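Local coordinates for protein-glutamine gamma-glutamyltransferase 2 (Pagrus major, PDB 1G0D) that catalyses calcium-dependent protein cross-linking, probably joining peptide-bound glutamine side chains to lysine side chains or other primary amines with release of ammonia, at residues 159-164 and 170-175; 289-294 and 434-439; 562-567 and 573-578; 492-497 and 504-509; 54-59 and 93-98. All coordinates share one frame; numbering follows the deposited sequence.

Contact 1: residues 159-164 and 170-175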
# COMPACT_ATOMS: atom_id res chain seq x y z
N ASP A 159 -1.14 -10.77 5.68
CA ASP A 159 -1.32 -11.09 4.28
C ASP A 159 -2.46 -10.27 3.75
O ASP A 159 -3.55 -10.31 4.29
CB ASP A 159 -1.67 -12.56 4.14
CG ASP A 159 -0.49 -13.44 4.36
OD1 ASP A 159 0.41 -13.37 3.51
OD2 ASP A 159 -0.46 -14.18 5.38
N GLY A 160 -2.19 -9.53 2.70
CA GLY A 160 -3.22 -8.70 2.11
C GLY A 160 -3.37 -8.99 0.63
O GLY A 160 -2.81 -9.94 0.09
N VAL A 161 -4.19 -8.19 -0.02
CA VAL A 161 -4.41 -8.32 -1.43
C VAL A 161 -4.48 -6.88 -1.91
O VAL A 161 -5.19 -6.07 -1.31
CB VAL A 161 -5.75 -9.05 -1.66
CG1 VAL A 161 -6.12 -9.04 -3.11
CG2 VAL A 161 -5.61 -10.47 -1.18
N ILE A 162 -3.72 -6.52 -2.94
CA ILE A 162 -3.80 -5.15 -3.45
C ILE A 162 -4.43 -5.26 -4.84
O ILE A 162 -4.01 -6.07 -5.64
CB ILE A 162 -2.41 -4.48 -3.54
CG1 ILE A 162 -1.73 -4.56 -2.17
CG2 ILE A 162 -2.58 -3.07 -4.02
CD1 ILE A 162 -0.51 -3.69 -1.94
N TYR A 163 -5.47 -4.48 -5.12
CA TYR A 163 -6.12 -4.57 -6.43
C TYR A 163 -5.38 -3.76 -7.53
O TYR A 163 -4.76 -2.70 -7.25
CB TYR A 163 -7.61 -4.17 -6.29
CG TYR A 163 -8.32 -5.14 -5.40
CD1 TYR A 163 -8.72 -6.38 -5.88
CD2 TYR A 163 -8.41 -4.93 -4.02
CE1 TYR A 163 -9.16 -7.37 -5.02
CE2 TYR A 163 -8.85 -5.92 -3.15
CZ TYR A 163 -9.21 -7.14 -3.65
OH TYR A 163 -9.60 -8.14 -2.80
N MET A 164 -5.43 -4.28 -8.76
CA MET A 164 -4.75 -3.66 -9.88
C MET A 164 -5.50 -3.97 -11.12
O MET A 164 -6.60 -4.49 -11.05
CB MET A 164 -3.35 -4.22 -10.00
CG MET A 164 -2.50 -3.71 -8.90
SD MET A 164 -0.83 -4.32 -8.91
CE MET A 164 -0.69 -5.11 -10.51
N ILE A 170 -10.43 -5.89 -13.14
CA ILE A 170 -9.64 -5.87 -11.90
C ILE A 170 -8.92 -7.17 -11.58
O ILE A 170 -9.50 -8.23 -11.61
CB ILE A 170 -10.54 -5.55 -10.69
CG1 ILE A 170 -11.21 -4.20 -10.89
CG2 ILE A 170 -9.74 -5.57 -9.41
CD1 ILE A 170 -12.09 -3.83 -9.78
N ARG A 171 -7.64 -7.07 -11.25
CA ARG A 171 -6.86 -8.24 -10.89
C ARG A 171 -6.34 -8.05 -9.45
O ARG A 171 -6.24 -6.93 -8.95
CB ARG A 171 -5.70 -8.43 -11.88
CG ARG A 171 -4.31 -8.83 -11.25
CD ARG A 171 -3.10 -8.58 -12.22
NE ARG A 171 -2.13 -9.68 -12.25
CZ ARG A 171 -0.80 -9.53 -12.43
NH1 ARG A 171 -0.26 -8.31 -12.62
NH2 ARG A 171 -0.02 -10.61 -12.44
N SER A 172 -6.04 -9.15 -8.77
CA SER A 172 -5.55 -9.07 -7.41
C SER A 172 -4.17 -9.61 -7.29
O SER A 172 -3.83 -10.64 -7.90
CB SER A 172 -6.40 -9.91 -6.47
OG SER A 172 -7.74 -9.97 -6.87
N ILE A 173 -3.35 -8.94 -6.49
CA ILE A 173 -2.06 -9.50 -6.23
C ILE A 173 -1.91 -9.57 -4.74
O ILE A 173 -2.18 -8.60 -4.01
CB ILE A 173 -0.89 -8.71 -6.83
CG1 ILE A 173 -0.74 -7.40 -6.11
CG2 ILE A 173 -1.10 -8.54 -8.32
CD1 ILE A 173 0.63 -7.24 -5.58
N PRO A 174 -1.64 -10.77 -4.24
CA PRO A 174 -1.45 -11.00 -2.83
C PRO A 174 -0.16 -10.28 -2.40
O PRO A 174 0.73 -10.09 -3.22
CB PRO A 174 -1.30 -12.51 -2.75
CG PRO A 174 -0.84 -12.90 -4.06
CD PRO A 174 -1.64 -12.05 -4.97
N TRP A 175 -0.06 -9.87 -1.13
CA TRP A 175 1.13 -9.21 -0.62
C TRP A 175 1.45 -9.69 0.79
O TRP A 175 0.55 -9.85 1.61
CB TRP A 175 0.93 -7.71 -0.60
CG TRP A 175 2.21 -6.93 -0.50
CD1 TRP A 175 2.80 -6.49 0.65
CD2 TRP A 175 3.00 -6.40 -1.59
NE1 TRP A 175 3.90 -5.70 0.36
CE2 TRP A 175 4.05 -5.63 -1.01
CE3 TRP A 175 2.93 -6.50 -2.99
CZ2 TRP A 175 5.01 -4.95 -1.79
CZ3 TRP A 175 3.88 -5.82 -3.76
CH2 TRP A 175 4.91 -5.06 -3.15
O HOH W 1 -0.76 -12.62 1.13
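Ile162 and Ile173 form the central pair of a two-stranded antiparallel beta hairpin, bonded backbone to backbone in both directions, with Ile162 N 2.8 Å from Ile173 O. Matching pairs of backbone hydrogen bonds join Gly160 to Trp175 and Met164 to Arg171. The tight side carries Ile162, Met164, Ile173 and Trp175. CG1 of Ile173 stands between its own backbone N and carbonyl carbon (chi1 69°), which brings it to 3.6 Å from Ile162 O. Met164 curls at its end, placing CE 4.1 Å from Ile173 CG2, while its chain runs alongside Arg171, whose guanidinium continues to a salt bridge with Asp672. Ile162 CD1 approaches the Trp175 indole obliquely. Helix 272-286, which opens with the catalytic Cys272, covers this side through Trp273, Val274 and Ala277. The reverse side, with Val161, Tyr163, Ser172 and Pro174, is more open to solvent at Ser172, though Val161 and Tyr163 are buried. There Val161 CG1 touches Ser172 CB at 3.5 Å, and the ring carbon CE1 of Tyr163 comes equally near Ser172 OG in van der Waals contact. Water enters at the strand end beside Asp159: one molecule donates to Asp159 OD1 at 2.8 Å and to Trp175 O at 3.1 Å.

Contact 2: residues 289-294 and 434-439. With SO4 (sulfate ion), chain B.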
# COMPACT_ATOMS: atom_id res chain seq x y z
N PRO A 289 -4.02 1.20 12.64
CA PRO A 289 -4.86 0.45 11.71
C PRO A 289 -4.72 0.98 10.26
O PRO A 289 -4.94 2.18 10.00
CB PRO A 289 -6.27 0.64 12.27
CG PRO A 289 -6.06 0.96 13.66
CD PRO A 289 -4.79 1.69 13.79
N THR A 290 -4.36 0.10 9.32
CA THR A 290 -4.11 0.53 7.92
C THR A 290 -4.56 -0.46 6.82
O THR A 290 -4.49 -1.68 6.97
CB THR A 290 -2.56 0.83 7.78
OG1 THR A 290 -2.18 1.82 8.74
CG2 THR A 290 -2.18 1.31 6.39
N ARG A 291 -5.03 0.06 5.70
CA ARG A 291 -5.39 -0.82 4.59
C ARG A 291 -5.09 -0.17 3.25
O ARG A 291 -5.40 1.01 3.02
CB ARG A 291 -6.86 -1.17 4.60
CG ARG A 291 -7.77 0.01 4.82
CD ARG A 291 -9.20 -0.41 4.72
NE ARG A 291 -10.08 0.74 4.78
CZ ARG A 291 -11.39 0.67 4.91
NH1 ARG A 291 -11.99 -0.52 5.00
NH2 ARG A 291 -12.10 1.79 4.95
N PRO A 292 -4.43 -0.90 2.35
CA PRO A 292 -4.12 -0.33 1.04
C PRO A 292 -5.35 -0.15 0.20
O PRO A 292 -6.08 -1.13 -0.02
CB PRO A 292 -3.18 -1.35 0.41
CG PRO A 292 -2.69 -2.14 1.56
CD PRO A 292 -3.85 -2.24 2.48
N ILE A 293 -5.61 1.08 -0.26
CA ILE A 293 -6.76 1.28 -1.13
C ILE A 293 -6.31 1.60 -2.57
O ILE A 293 -5.29 2.27 -2.76
CB ILE A 293 -7.77 2.34 -0.62
CG1 ILE A 293 -7.42 3.65 -1.18
CG2 ILE A 293 -7.93 2.39 0.89
CD1 ILE A 293 -8.60 4.04 -1.95
N THR A 294 -7.03 1.07 -3.57
CA THR A 294 -6.70 1.28 -4.99
C THR A 294 -7.78 2.08 -5.72
O THR A 294 -8.96 1.81 -5.58
CB THR A 294 -6.53 -0.06 -5.74
OG1 THR A 294 -5.47 -0.80 -5.15
CG2 THR A 294 -6.12 0.17 -7.13
N GLU A 434 -13.65 -5.20 -1.74
CA GLU A 434 -14.69 -4.43 -1.12
C GLU A 434 -14.73 -3.10 -1.83
O GLU A 434 -13.77 -2.34 -1.76
CB GLU A 434 -14.32 -4.24 0.34
CG GLU A 434 -14.78 -2.96 0.95
CD GLU A 434 -15.68 -3.23 2.12
OE1 GLU A 434 -15.67 -2.43 3.10
OE2 GLU A 434 -16.38 -4.26 2.03
N ASP A 435 -15.83 -2.80 -2.50
CA ASP A 435 -15.90 -1.51 -3.18
C ASP A 435 -16.17 -0.40 -2.16
O ASP A 435 -17.25 -0.29 -1.61
CB ASP A 435 -16.95 -1.52 -4.27
CG ASP A 435 -16.94 -0.24 -5.09
OD1 ASP A 435 -17.00 0.84 -4.46
OD2 ASP A 435 -16.86 -0.31 -6.33
N VAL A 436 -15.18 0.43 -1.97
CA VAL A 436 -15.19 1.48 -0.98
C VAL A 436 -15.47 2.88 -1.58
O VAL A 436 -15.39 3.90 -0.92
CB VAL A 436 -13.82 1.30 -0.24
CG1 VAL A 436 -12.94 2.41 -0.43
CG2 VAL A 436 -14.05 1.01 1.18
N THR A 437 -15.90 2.92 -2.84
CA THR A 437 -16.13 4.19 -3.53
C THR A 437 -17.03 5.17 -2.81
O THR A 437 -16.69 6.34 -2.63
CB THR A 437 -16.68 3.97 -4.99
OG1 THR A 437 -16.00 2.86 -5.60
CG2 THR A 437 -16.44 5.21 -5.86
N LEU A 438 -18.18 4.71 -2.38
CA LEU A 438 -19.07 5.62 -1.70
C LEU A 438 -18.50 6.29 -0.42
O LEU A 438 -19.06 7.27 0.04
CB LEU A 438 -20.38 4.90 -1.41
CG LEU A 438 -21.39 5.88 -0.84
CD1 LEU A 438 -21.91 6.79 -1.91
CD2 LEU A 438 -22.53 5.12 -0.24
N HIS A 439 -17.40 5.79 0.15
CA HIS A 439 -16.80 6.43 1.35
C HIS A 439 -16.18 7.72 0.85
O HIS A 439 -15.95 8.67 1.60
CB HIS A 439 -15.60 5.67 1.92
CG HIS A 439 -15.89 4.31 2.46
ND1 HIS A 439 -17.15 3.76 2.48
CD2 HIS A 439 -15.06 3.39 3.01
CE1 HIS A 439 -17.09 2.55 3.02
NE2 HIS A 439 -15.83 2.30 3.35
S SO4 B . -15.19 0.81 6.96
O1 SO4 B . -15.13 2.15 6.63
O2 SO4 B . -14.39 0.61 8.10
O3 SO4 B . -16.51 0.67 7.37
O4 SO4 B . -14.94 0.01 5.79
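Arg291 and His439 meet at a bound sulfate, with Arg291 NH2 lying in the plane of the imidazole at its edge, 3.9 Å from CD2. The firmest grip on the anion comes from Arg291 NH1, which donates to sulfate O4 at 3.1 Å (157° at the hydrogen); O4 sits in the guanidinium plane, at its edge. Arg291 NH2 adds weak bonds to O4 and O1, and His439 NE2 a weak one to O4 at 3.5 Å. Val436 CG2 packs 4.3 Å from Arg291 NH2. One step outward, the arginine chain runs extended from CG to NE, carrying its head away from strand 290-298. Glu336 holds that head by a salt bridge; Trp351 makes a cation-pi contact with it and also bonds the sulfate through NE1. On the other segment, Asp435 OD1 accepts from Thr437 N at 2.9 Å in an Asx turn, and His439 N bonds to Val436 O. Glu434, a probable calcium ligand, places OE1 4.6 Å from Arg291 NH1, beyond a salt bridge, and the contact thus ties its segment to strand 290-298 of the catalytic core. Arg291, Trp351 NE1 and, weakly, His439 form a small anion site, filled by sulfate probably from the crystallisation liquor.

Contact 3: residues 562-567 and 573-578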
# COMPACT_ATOMS: atom_id res chain seq x y z
N LYS A 562 -8.53 2.96 -28.50
CA LYS A 562 -9.40 4.14 -28.53
C LYS A 562 -10.25 4.17 -29.78
O LYS A 562 -9.85 3.70 -30.83
CB LYS A 562 -8.57 5.43 -28.48
CG LYS A 562 -7.62 5.48 -27.31
CD LYS A 562 -6.90 6.82 -27.29
CE LYS A 562 -5.99 6.96 -26.08
NZ LYS A 562 -5.61 8.38 -25.92
N ALA A 563 -11.44 4.72 -29.70
CA ALA A 563 -12.26 4.75 -30.89
C ALA A 563 -12.91 6.11 -30.90
O ALA A 563 -13.34 6.61 -29.86
CB ALA A 563 -13.31 3.65 -30.85
N LEU A 564 -12.93 6.73 -32.07
CA LEU A 564 -13.54 8.05 -32.24
C LEU A 564 -14.65 7.81 -33.24
O LEU A 564 -14.48 7.06 -34.19
CB LEU A 564 -12.53 9.02 -32.83
CG LEU A 564 -12.48 10.49 -32.43
CD1 LEU A 564 -13.06 11.31 -33.54
CD2 LEU A 564 -13.21 10.72 -31.13
N LEU A 565 -15.79 8.43 -33.04
CA LEU A 565 -16.89 8.25 -33.97
C LEU A 565 -17.32 9.65 -34.29
O LEU A 565 -18.04 10.23 -33.50
CB LEU A 565 -18.04 7.53 -33.29
CG LEU A 565 -18.95 6.52 -33.98
CD1 LEU A 565 -20.33 7.12 -34.12
CD2 LEU A 565 -18.39 6.14 -35.31
N ASP A 566 -16.87 10.22 -35.39
CA ASP A 566 -17.36 11.55 -35.64
C ASP A 566 -18.78 11.43 -36.12
O ASP A 566 -19.07 11.07 -37.28
CB ASP A 566 -16.53 12.34 -36.61
CG ASP A 566 -16.41 13.79 -36.19
OD1 ASP A 566 -15.29 14.35 -36.26
OD2 ASP A 566 -17.46 14.34 -35.77
N ALA A 567 -19.65 11.69 -35.16
CA ALA A 567 -21.08 11.61 -35.33
C ALA A 567 -21.64 12.74 -36.19
O ALA A 567 -21.50 13.92 -35.87
CB ALA A 567 -21.76 11.62 -33.95
N PRO A 573 -18.14 14.86 -31.86
CA PRO A 573 -17.47 13.56 -31.90
C PRO A 573 -17.63 12.73 -30.61
O PRO A 573 -17.74 13.29 -29.52
CB PRO A 573 -16.01 13.92 -32.20
CG PRO A 573 -15.85 15.34 -31.76
CD PRO A 573 -17.20 16.00 -31.87
N ILE A 574 -17.64 11.40 -30.76
CA ILE A 574 -17.80 10.47 -29.63
C ILE A 574 -16.56 9.63 -29.43
O ILE A 574 -16.05 9.05 -30.38
CB ILE A 574 -18.95 9.46 -29.85
CG1 ILE A 574 -20.30 10.15 -29.85
CG2 ILE A 574 -18.98 8.44 -28.74
CD1 ILE A 574 -21.45 9.15 -29.91
N MET A 575 -16.11 9.51 -28.18
CA MET A 575 -14.92 8.72 -27.89
C MET A 575 -15.17 7.66 -26.81
O MET A 575 -16.11 7.75 -26.03
CB MET A 575 -13.76 9.63 -27.44
CG MET A 575 -12.35 9.14 -27.82
SD MET A 575 -11.04 9.76 -26.71
CE MET A 575 -12.03 10.85 -25.60
N THR A 576 -14.31 6.64 -26.80
CA THR A 576 -14.39 5.57 -25.83
C THR A 576 -13.04 4.92 -25.78
O THR A 576 -12.47 4.56 -26.79
CB THR A 576 -15.42 4.51 -26.21
OG1 THR A 576 -16.74 5.07 -26.11
CG2 THR A 576 -15.34 3.36 -25.26
N VAL A 577 -12.49 4.78 -24.59
CA VAL A 577 -11.19 4.16 -24.49
C VAL A 577 -11.26 2.88 -23.69
O VAL A 577 -12.13 2.73 -22.86
CB VAL A 577 -10.19 5.12 -23.85
CG1 VAL A 577 -8.83 4.44 -23.69
CG2 VAL A 577 -10.07 6.32 -24.73
N ALA A 578 -10.38 1.94 -23.98
CA ALA A 578 -10.34 0.67 -23.27
C ALA A 578 -8.90 0.29 -23.07
O ALA A 578 -8.08 0.49 -23.97
CB ALA A 578 -11.05 -0.39 -24.08
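Leu565 and Ile574 are joined by a pair of backbone hydrogen bonds, the shorter from Leu565 N to Ile574 O at 2.7 Å and its return from Ile574 N to Leu565 O at 3.0 Å. The second pair, between Ala563 and Thr576, is longer: Ala563 N lies 3.1 Å from Thr576 O. The hydroxyl of Thr576 lies within hydrogen-bonding distance of two carbonyls, Met575 O at 2.8 Å and Asp415 O, which must share its one hydrogen. Charged ends leave the pair for other strands and loops, Lys562 to Asp326 and Asp566 to Arg410, each in a salt bridge. Packing follows the alternation of the strands. On one face Leu564 bends inward over the partner strand, so that CD2 comes within 3.4 Å of Ile574 O and 3.8 Å of Met575 CG. Further along that face the extended chain of Lys562 runs beside Val577, CG to CG2 at 3.7 Å. On the other face Leu565 CB and Ile574 CB stand 4.0 Å apart, and Leu473, Leu475 and Val494 of the facing sheet press on Leu565. The arrangement is an antiparallel beta hairpin of the first C-terminal beta barrel of the transglutaminase fold, running at Ala578 into residues that probably bind GTP, as in related transglutaminases.

Contact 4: residues 492-497 and 504-509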
# COMPACT_ATOMS: atom_id res chain seq x y z
N VAL A 492 -15.03 -3.12 -31.92
CA VAL A 492 -15.42 -1.75 -31.66
C VAL A 492 -16.83 -1.72 -32.24
O VAL A 492 -17.00 -1.82 -33.45
CB VAL A 492 -14.50 -0.74 -32.44
CG1 VAL A 492 -14.99 0.68 -32.25
CG2 VAL A 492 -13.08 -0.85 -31.92
N GLU A 493 -17.84 -1.61 -31.38
CA GLU A 493 -19.19 -1.61 -31.87
C GLU A 493 -19.88 -0.27 -31.72
O GLU A 493 -19.85 0.34 -30.67
CB GLU A 493 -19.99 -2.68 -31.14
CG GLU A 493 -21.48 -2.53 -31.29
CD GLU A 493 -22.26 -3.66 -30.62
OE1 GLU A 493 -22.63 -4.62 -31.33
OE2 GLU A 493 -22.50 -3.56 -29.39
N VAL A 494 -20.48 0.18 -32.81
CA VAL A 494 -21.21 1.43 -32.87
C VAL A 494 -22.69 1.06 -32.86
O VAL A 494 -23.14 0.36 -33.76
CB VAL A 494 -20.92 2.18 -34.19
CG1 VAL A 494 -21.66 3.49 -34.19
CG2 VAL A 494 -19.41 2.36 -34.40
N LYS A 495 -23.45 1.48 -31.86
CA LYS A 495 -24.86 1.12 -31.82
C LYS A 495 -25.68 2.33 -32.14
O LYS A 495 -25.67 3.30 -31.41
CB LYS A 495 -25.31 0.63 -30.42
CG LYS A 495 -25.21 -0.90 -30.15
CD LYS A 495 -24.72 -1.24 -28.71
CE LYS A 495 -23.57 -0.30 -28.21
NZ LYS A 495 -22.15 -0.69 -28.51
N ASN A 496 -26.42 2.27 -33.23
CA ASN A 496 -27.27 3.38 -33.55
C ASN A 496 -28.64 3.08 -32.95
O ASN A 496 -29.38 2.29 -33.50
CB ASN A 496 -27.38 3.55 -35.08
CG ASN A 496 -28.32 4.67 -35.47
OD1 ASN A 496 -28.94 5.31 -34.61
ND2 ASN A 496 -28.44 4.92 -36.76
N GLU A 497 -28.97 3.65 -31.81
CA GLU A 497 -30.31 3.38 -31.32
C GLU A 497 -31.18 4.59 -31.62
O GLU A 497 -31.84 5.15 -30.75
CB GLU A 497 -30.34 3.08 -29.82
CG GLU A 497 -29.07 2.52 -29.25
CD GLU A 497 -28.47 3.49 -28.26
OE1 GLU A 497 -28.27 3.11 -27.08
OE2 GLU A 497 -28.21 4.65 -28.67
N ALA A 504 -21.14 7.82 -40.33
CA ALA A 504 -20.11 8.51 -39.58
C ALA A 504 -18.71 7.99 -39.88
O ALA A 504 -18.52 7.01 -40.62
CB ALA A 504 -20.42 8.42 -38.07
N GLN A 505 -17.71 8.68 -39.35
CA GLN A 505 -16.33 8.29 -39.58
C GLN A 505 -15.82 7.66 -38.32
O GLN A 505 -15.83 8.28 -37.26
CB GLN A 505 -15.49 9.52 -39.92
CG GLN A 505 -14.22 9.23 -40.71
CD GLN A 505 -14.51 8.93 -42.17
OE1 GLN A 505 -15.41 9.52 -42.77
NE2 GLN A 505 -13.74 8.00 -42.74
N LEU A 506 -15.33 6.44 -38.45
CA LEU A 506 -14.86 5.68 -37.31
C LEU A 506 -13.35 5.49 -37.27
O LEU A 506 -12.80 4.66 -37.99
CB LEU A 506 -15.57 4.33 -37.34
CG LEU A 506 -15.71 3.36 -36.17
CD1 LEU A 506 -14.93 2.09 -36.49
CD2 LEU A 506 -15.26 3.98 -34.89
N THR A 507 -12.68 6.23 -36.41
CA THR A 507 -11.23 6.09 -36.26
C THR A 507 -10.88 5.19 -35.07
O THR A 507 -11.39 5.38 -33.97
CB THR A 507 -10.59 7.45 -36.00
OG1 THR A 507 -11.02 8.39 -36.99
CG2 THR A 507 -9.07 7.31 -36.00
N MET A 508 -9.99 4.22 -35.27
CA MET A 508 -9.57 3.32 -34.19
C MET A 508 -8.06 3.21 -34.11
O MET A 508 -7.39 3.12 -35.14
CB MET A 508 -10.13 1.93 -34.41
CG MET A 508 -11.48 1.91 -35.02
SD MET A 508 -11.70 0.23 -35.58
CE MET A 508 -12.31 0.47 -37.27
N LEU A 509 -7.51 3.25 -32.91
CA LEU A 509 -6.06 3.11 -32.73
C LEU A 509 -5.80 2.15 -31.61
O LEU A 509 -6.59 2.01 -30.70
CB LEU A 509 -5.38 4.40 -32.31
CG LEU A 509 -5.68 5.85 -32.67
CD1 LEU A 509 -7.08 6.29 -32.23
CD2 LEU A 509 -4.58 6.68 -31.95
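Val492 meets Leu506 and Met508 across the interior between the two facing sheets of the first C-terminal beta-barrel domain. All contacts between 492-497 and 504-509 are apolar. CG2 of Val492 lies 4.1 Å from Met508 SD; the methionine chain leaves beside its own backbone N (chi1 -35°) and slants across the valine. The other methyl, Val492 CG1, touches Leu506 CD2 at 4.2 Å. Two residues along the strand, Val494 CG2 packs at 4.2 Å on Leu506 CG, so the leucine faces both valines of the opposing strand. No hydrogen bond spans the segments, as expected of strands whose axes stand 9.9 Å apart, nearly antiparallel at 156°. Polar interactions belong to the other side of 492-497, where Glu493 points away: Lys495 NZ forms a salt bridge with Glu493 OE2 at 3.0 Å, reaching the carboxylate oxygen from its anti side, and Lys478 pairs with the same oxygen. Backbone bonds run within each sheet, from Val492 to Glu540 in one and from Thr507 to Leu564 in the other. Strand 488-496 lies between 473-479 and 536-544, while strand 502-513 lies between 558-566 and 525-532; Leu475 from the first sheet and Ala563 and Leu565 from the second also pack against the valines.

Contact 5: residues 54-59 and 93-98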
# COMPACT_ATOMS: atom_id res chain seq x y z
N HIS A 54 14.10 2.28 52.95
CA HIS A 54 14.45 2.33 51.54
C HIS A 54 13.22 2.08 50.66
O HIS A 54 12.40 1.22 50.97
CB HIS A 54 15.51 1.28 51.24
CG HIS A 54 16.87 1.65 51.72
ND1 HIS A 54 17.09 2.73 52.56
CD2 HIS A 54 18.09 1.13 51.45
CE1 HIS A 54 18.38 2.85 52.78
NE2 HIS A 54 19.01 1.90 52.12
N HIS A 55 13.11 2.80 49.56
CA HIS A 55 11.96 2.62 48.70
C HIS A 55 12.37 2.55 47.25
O HIS A 55 13.47 2.93 46.93
CB HIS A 55 10.97 3.77 48.94
CG HIS A 55 11.36 5.05 48.27
ND1 HIS A 55 12.51 5.74 48.58
CD2 HIS A 55 10.77 5.74 47.27
CE1 HIS A 55 12.62 6.79 47.80
NE2 HIS A 55 11.57 6.82 46.99
N LEU A 56 11.49 2.06 46.38
CA LEU A 56 11.80 1.97 44.94
C LEU A 56 11.42 3.26 44.19
O LEU A 56 10.45 3.96 44.54
CB LEU A 56 11.11 0.77 44.25
CG LEU A 56 11.48 -0.68 44.59
CD1 LEU A 56 10.84 -1.66 43.62
CD2 LEU A 56 12.97 -0.82 44.58
N GLU A 57 12.19 3.55 43.15
CA GLU A 57 12.02 4.72 42.30
C GLU A 57 12.16 4.23 40.85
O GLU A 57 13.03 3.40 40.55
CB GLU A 57 13.11 5.73 42.62
CG GLU A 57 12.74 7.12 42.30
CD GLU A 57 11.78 7.66 43.31
OE1 GLU A 57 12.21 7.87 44.46
OE2 GLU A 57 10.59 7.86 42.97
N LEU A 58 11.32 4.73 39.96
CA LEU A 58 11.39 4.30 38.56
C LEU A 58 11.50 5.45 37.57
O LEU A 58 10.68 6.37 37.59
CB LEU A 58 10.15 3.47 38.18
CG LEU A 58 10.24 1.94 38.27
CD1 LEU A 58 10.43 1.57 39.72
CD2 LEU A 58 9.00 1.27 37.70
N VAL A 59 12.51 5.40 36.71
CA VAL A 59 12.63 6.43 35.70
C VAL A 59 12.89 5.82 34.33
O VAL A 59 13.67 4.88 34.18
CB VAL A 59 13.69 7.49 36.08
CG1 VAL A 59 14.62 6.93 37.08
CG2 VAL A 59 14.41 8.00 34.85
N ILE A 93 9.65 -8.63 43.79
CA ILE A 93 8.69 -7.53 43.85
C ILE A 93 8.01 -7.39 42.46
O ILE A 93 8.68 -7.24 41.44
CB ILE A 93 9.39 -6.20 44.20
CG1 ILE A 93 10.05 -6.31 45.55
CG2 ILE A 93 8.39 -5.08 44.31
CD1 ILE A 93 10.81 -5.06 45.96
N LEU A 94 6.68 -7.47 42.44
CA LEU A 94 5.87 -7.37 41.23
C LEU A 94 5.62 -5.88 40.98
O LEU A 94 5.00 -5.20 41.79
CB LEU A 94 4.53 -8.07 41.42
CG LEU A 94 3.81 -8.83 40.28
CD1 LEU A 94 2.45 -8.20 40.26
CD2 LEU A 94 4.45 -8.78 38.87
N LEU A 95 6.09 -5.40 39.83
CA LEU A 95 5.97 -4.01 39.49
C LEU A 95 5.07 -3.91 38.28
O LEU A 95 5.43 -4.36 37.21
CB LEU A 95 7.34 -3.47 39.14
CG LEU A 95 8.27 -2.61 40.03
CD1 LEU A 95 7.83 -2.47 41.50
CD2 LEU A 95 9.61 -3.25 39.93
N THR A 96 3.88 -3.34 38.44
CA THR A 96 2.97 -3.18 37.31
C THR A 96 3.09 -1.75 36.81
O THR A 96 2.72 -0.83 37.52
CB THR A 96 1.54 -3.41 37.72
OG1 THR A 96 1.44 -4.70 38.32
CG2 THR A 96 0.64 -3.33 36.52
N LEU A 97 3.61 -1.58 35.60
CA LEU A 97 3.78 -0.25 35.02
C LEU A 97 2.52 0.10 34.27
O LEU A 97 2.00 -0.72 33.51
CB LEU A 97 4.95 -0.20 34.03
CG LEU A 97 6.46 -0.11 34.35
CD1 LEU A 97 6.80 1.33 34.39
CD2 LEU A 97 6.83 -0.80 35.65
N HIS A 98 2.04 1.31 34.50
CA HIS A 98 0.84 1.83 33.84
C HIS A 98 1.28 3.01 32.94
O HIS A 98 1.86 3.97 33.40
CB HIS A 98 -0.17 2.33 34.88
CG HIS A 98 -0.90 1.24 35.59
ND1 HIS A 98 -2.06 0.68 35.12
CD2 HIS A 98 -0.61 0.59 36.75
CE1 HIS A 98 -2.47 -0.26 35.95
NE2 HIS A 98 -1.60 -0.34 36.95
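His55 NE2 donates to Glu57 OE1 at 2.8 Å on the side of strand 55-62 turned from the interior, while Leu56 and Leu58 between and after them face strand 92-98. The bond is bent, 133° at the hydrogen, and the carboxylate oxygen is approached from above its plane; Lys74 forms a salt bridge with the other oxygen, OE2, so both ends of the carboxylate are held. The leucines belong to the core of the N-terminal beta sandwich, an immunoglobulin-like domain of the E-set type. Its two sheets are represented here by strands whose axes stand 11.0 Å apart and diverge by 36°, a separation bridged entirely by side chains. Leu56 carries CG beside its backbone N (chi1 -67°), and its CD1 serves two partners: it meets Ile93 CD1 end to end at 4.1 Å and lies across the chain of Leu95, 3.8 Å from CD1. Gln86 and Phe84 of strand 83-88 and Leu44 of strand 40-46 pack beside these residues within the same sheet as Leu95, and Val114 adjoins Leu56 within its own. Farther along, the first side-chain bond of Leu97 does not point at strand 55-62, but the end of the chain turns to Leu58. The two leucines meet tip to tip, Leu58 CD2 3.6 Å from Leu97 CD2 and 4.0 Å from Leu97 CD1.

In the fold
Along the chain the order is contact 5, 1, 2, 4, 3. Contact 5 lies in the N-terminal sandwich and contacts 3 and 4 in the first C-terminal barrel, with contacts 4 and 5 about 80 Å apart between centres. Contacts 1 and 2, with centres about 13 Å apart, belong to the catalytic core and touch where Tyr163 O lies 2.9 Å from Thr294 OG1. Contact 3, centred about 7 Å from contact 4, lies in the sheet supplying the latter's strand 502-513; contact 4 spans to the facing sheet. The elongated monomer has its sandwich and barrel at opposite ends of a central catalytic core, with the last domain packed against contact 1.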